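Local coordinates for protein-arginine-phosphatase (Geobacillus stearothermophilus, PDB 4PIC), which removes phosphate from phosphoarginine residues of proteins and probably counteracts the arginine kinase McsB, at residues A[78-84]-A[101-107]. Residues are numbered along the deposited sequence; the frame is centred on the assembly and turned at random.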
ATOM      1  N   HIS A  78     -14.835   0.582  13.687  1.00 13.63           N
ATOM      2  CA  HIS A  78     -13.715   1.521  13.754  1.00 12.53           C
ATOM      3  C   HIS A  78     -12.505   0.894  13.102  1.00 12.76           C
ATOM      4  O   HIS A  78     -12.129  -0.234  13.450  1.00 13.29           O
ATOM      5  CB  HIS A  78     -13.349   1.851  15.206  1.00 12.85           C
ATOM      6  CG  HIS A  78     -14.482   2.418  15.999  1.00 13.53           C
ATOM      7  ND1 HIS A  78     -15.576   1.670  16.373  1.00 14.45           N
ATOM      8  CD2 HIS A  78     -14.684   3.660  16.498  1.00 18.32           C
ATOM      9  CE1 HIS A  78     -16.411   2.430  17.058  1.00 15.69           C
ATOM     10  NE2 HIS A  78     -15.892   3.642  17.153  1.00 19.79           N
ATOM     11  N   VAL A  79     -11.902   1.622  12.168  1.00 11.94           N
ATOM     12  CA  VAL A  79     -10.671   1.190  11.531  1.00  9.88           C
ATOM     13  C   VAL A  79      -9.574   2.049  12.114  1.00 10.33           C
ATOM     14  O   VAL A  79      -9.565   3.268  11.940  1.00 12.38           O
ATOM     15  CB  VAL A  79     -10.732   1.358  10.009  1.00 12.39           C
ATOM     16  CG1 VAL A  79      -9.431   0.859   9.374  1.00 11.65           C
ATOM     17  CG2 VAL A  79     -11.943   0.607   9.444  1.00 14.42           C
ATOM     18  N   LEU A  80      -8.670   1.412  12.846  1.00 11.02           N
ATOM     19  CA  LEU A  80      -7.652   2.126  13.596  1.00  8.87           C
ATOM     20  C   LEU A  80      -6.289   1.838  12.989  1.00 10.93           C
ATOM     21  O   LEU A  80      -5.719   0.749  13.148  1.00 10.88           O
ATOM     22  CB  LEU A  80      -7.706   1.758  15.089  1.00  9.89           C
ATOM     23  CG  LEU A  80      -9.045   2.077  15.759  1.00  9.82           C
ATOM     24  CD1 LEU A  80      -9.038   1.704  17.253  1.00 12.64           C
ATOM     25  CD2 LEU A  80      -9.380   3.550  15.585  1.00 11.72           C
ATOM     26  N   ALA A  81      -5.785   2.831  12.271  1.00 10.61           N
ATOM     27  CA  ALA A  81      -4.536   2.715  11.548  1.00 10.30           C
ATOM     28  C   ALA A  81      -3.345   2.948  12.474  1.00 11.90           C
ATOM     29  O   ALA A  81      -3.422   3.720  13.428  1.00 10.75           O
ATOM     30  CB  ALA A  81      -4.506   3.719  10.388  1.00 11.93           C
HETATM   31  N   MSE A  82      -2.224   2.308  12.165  1.00 10.05           N
HETATM   32  CA  MSE A  82      -1.026   2.488  12.977  1.00 10.81           C
HETATM   33  C   MSE A  82      -0.388   3.859  12.762  1.00 13.76           C
HETATM   34  O   MSE A  82       0.261   4.395  13.657  1.00 14.60           O
HETATM   35  CB  MSE A  82      -0.005   1.363  12.710  1.00 11.07           C
HETATM   36  CG  MSE A  82      -0.488  -0.050  13.096  1.00 11.51           C
HETATM   37 SE   MSE A  82      -0.852  -0.335  14.983  1.00 15.34          SE
HETATM   38  CE  MSE A  82      -2.661   0.314  15.077  1.00 12.23           C
ATOM     39  N   THR A  83      -0.551   4.409  11.562  1.00 13.06           N
ATOM     40  CA  THR A  83       0.085   5.677  11.200  1.00 15.07           C
ATOM     41  C   THR A  83      -0.874   6.510  10.366  1.00 14.18           C
ATOM     42  O   THR A  83      -1.822   5.972   9.800  1.00 12.54           O
ATOM     43  CB  THR A  83       1.357   5.454  10.341  1.00 15.56           C
ATOM     44  OG1 THR A  83       0.984   4.985   9.036  1.00 14.36           O
ATOM     45  CG2 THR A  83       2.311   4.458  10.991  1.00 16.59           C
ATOM     46  N   SER A  84      -0.605   7.807  10.248  1.00 17.32           N
ATOM     47  CA  SER A  84      -1.402   8.659   9.368  1.00 16.71           C
ATOM     48  C   SER A  84      -1.291   8.235   7.901  1.00 16.27           C
ATOM     49  O   SER A  84      -2.279   8.292   7.155  1.00 16.69           O
ATOM     50  CB  SER A  84      -1.037  10.137   9.547  1.00 21.44           C
ATOM     51  OG  SER A  84       0.325  10.369   9.259  1.00 28.57           O
ATOM     52  N   THR A 101     -12.446   5.809  10.017  1.00 13.46           N
ATOM     53  CA  THR A 101     -11.025   5.471   9.966  1.00 12.72           C
ATOM     54  C   THR A 101     -10.223   6.556  10.661  1.00 13.28           C
ATOM     55  O   THR A 101     -10.371   7.739  10.360  1.00 14.12           O
ATOM     56  CB  THR A 101     -10.550   5.314   8.517  1.00 10.56           C
ATOM     57  OG1 THR A 101     -11.339   4.296   7.893  1.00 13.45           O
ATOM     58  CG2 THR A 101      -9.090   4.885   8.466  1.00 13.99           C
ATOM     59  N   PHE A 102      -9.398   6.155  11.624  1.00 12.20           N
ATOM     60  CA  PHE A 102      -8.617   7.100  12.407  1.00 12.67           C
ATOM     61  C   PHE A 102      -7.266   6.458  12.616  1.00 13.27           C
ATOM     62  O   PHE A 102      -7.151   5.246  12.492  1.00 15.34           O
ATOM     63  CB  PHE A 102      -9.224   7.275  13.809  1.00 15.66           C
ATOM     64  CG  PHE A 102     -10.705   7.563  13.835  1.00 16.75           C
ATOM     65  CD1 PHE A 102     -11.163   8.861  13.976  1.00 20.34           C
ATOM     66  CD2 PHE A 102     -11.627   6.530  13.767  1.00 15.74           C
ATOM     67  CE1 PHE A 102     -12.523   9.129  14.018  1.00 19.61           C
ATOM     68  CE2 PHE A 102     -12.987   6.790  13.810  1.00 19.26           C
ATOM     69  CZ  PHE A 102     -13.432   8.088  13.929  1.00 19.99           C
ATOM     70  N   THR A 103      -6.256   7.238  12.985  1.00 14.86           N
ATOM     71  CA  THR A 103      -5.080   6.615  13.598  1.00 13.21           C
ATOM     72  C   THR A 103      -5.477   6.223  15.010  1.00 14.03           C
ATOM     73  O   THR A 103      -6.333   6.864  15.625  1.00 14.59           O
ATOM     74  CB  THR A 103      -3.847   7.537  13.665  1.00 15.61           C
ATOM     75  OG1 THR A 103      -4.136   8.680  14.485  1.00 17.30           O
ATOM     76  CG2 THR A 103      -3.431   7.983  12.265  1.00 15.56           C
ATOM     77  N   LEU A 104      -4.872   5.168  15.532  1.00 13.70           N
ATOM     78  CA  LEU A 104      -5.145   4.770  16.904  1.00 12.09           C
ATOM     79  C   LEU A 104      -4.906   5.936  17.873  1.00 15.11           C
ATOM     80  O   LEU A 104      -5.718   6.188  18.758  1.00 15.56           O
ATOM     81  CB  LEU A 104      -4.282   3.562  17.268  1.00 13.69           C
ATOM     82  CG  LEU A 104      -4.255   3.126  18.720  1.00 11.15           C
ATOM     83  CD1 LEU A 104      -5.645   2.756  19.234  1.00 12.23           C
ATOM     84  CD2 LEU A 104      -3.285   1.949  18.863  1.00 13.00           C
ATOM     85  N   LYS A 105      -3.813   6.659  17.664  1.00 16.37           N
ATOM     86  CA  LYS A 105      -3.457   7.793  18.511  1.00 16.04           C
ATOM     87  C   LYS A 105      -4.509   8.897  18.488  1.00 18.47           C
ATOM     88  O   LYS A 105      -4.909   9.401  19.541  1.00 17.71           O
ATOM     89  CB  LYS A 105      -2.096   8.351  18.092  1.00 19.44           C
ATOM     90  CG  LYS A 105      -1.643   9.563  18.894  1.00 22.30           C
ATOM     91  CD  LYS A 105      -1.341   9.174  20.335  1.00 24.66           C
ATOM     92  CE  LYS A 105      -0.637  10.302  21.083  1.00 27.43           C
ATOM     93  NZ  LYS A 105      -0.221   9.899  22.463  1.00 31.82           N
ATOM     94  N   GLN A 106      -4.962   9.274  17.296  1.00 16.60           N
ATOM     95  CA  GLN A 106      -5.950  10.347  17.195  1.00 18.90           C
ATOM     96  C   GLN A 106      -7.267   9.935  17.842  1.00 19.00           C
ATOM     97  O   GLN A 106      -7.921  10.744  18.503  1.00 19.67           O
ATOM     98  CB  GLN A 106      -6.152  10.797  15.738  1.00 20.52           C
ATOM     99  CG  GLN A 106      -7.157   9.982  14.936  1.00 23.87           C
ATOM    100  CD  GLN A 106      -7.447  10.581  13.563  1.00 24.12           C
ATOM    101  OE1 GLN A 106      -6.899  10.143  12.550  1.00 21.44           O
ATOM    102  NE2 GLN A 106      -8.321  11.587  13.529  1.00 29.89           N
ATOM    103  N   PHE A 107      -7.636   8.664  17.700  1.00 15.91           N
ATOM    104  CA  PHE A 107      -8.917   8.204  18.216  1.00 17.03           C
ATOM    105  C   PHE A 107      -9.004   8.210  19.741  1.00 18.39           C
ATOM    106  O   PHE A 107     -10.071   8.482  20.315  1.00 18.50           O
ATOM    107  CB  PHE A 107      -9.241   6.809  17.689  1.00 16.67           C
ATOM    108  CG  PHE A 107     -10.595   6.328  18.099  1.00 16.82           C
ATOM    109  CD1 PHE A 107     -11.736   6.907  17.567  1.00 18.49           C
ATOM    110  CD2 PHE A 107     -10.732   5.307  19.023  1.00 18.18           C
ATOM    111  CE1 PHE A 107     -12.989   6.473  17.944  1.00 20.64           C
ATOM    112  CE2 PHE A 107     -11.987   4.867  19.409  1.00 18.34           C
ATOM    113  CZ  PHE A 107     -13.119   5.454  18.870  1.00 19.53           C
TER
HETATM  114  O   HOH W   1      -1.527   5.990  15.761  1.00 16.04           O
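Phe102 O accepts from Ala81 N at 2.8 Å, in the carbonyl plane, and Leu80 CA adds a C-H···O contact to the same oxygen. Val79 O accepts from Phe102 N at 2.9 Å, nearly straight on, with a C=O···N angle of 177°. Ala81 O then accepts from Leu104 N, already in helix 104-109. These bonds join the parallel strands 78-81 and 101-103, linked through helix 84-93 in a beta-alpha-beta unit. Strand 101-103 is outermost within this chain in the parallel sheet of the low molecular weight phosphatase fold.

On the face with Leu80 and Phe102, covered by helix 123-150 through Leu140, Leu80 CD2 rests 3.9 Å from Phe107 CB, while CD1 meets Leu104 CD1. With CG anti to the backbone N (chi1 -175°), the Phe107 ring reaches back over the strands. Its CZ lies 3.4 Å from His78 CD2, the two ring planes inclined at 63°. Phe107 CD1 also sits over the centre of the Phe102 ring. An alanine in place of Phe107 would probably open a gap beside Leu80 CD2 and take away the ring that lies on Phe102 and His78.

Thr103 and Gln106 form a capping box, and Asp112 also bonds Thr103 OG1. Met82 and Thr83 adjoin Cys9, the nucleophile, and Arg15 respectively. The chemistry thus pairs directional backbone bonds with a face of leucine and aromatic side chains, tying the edge strand and its capped helix to the strand that leads to the catalytic site.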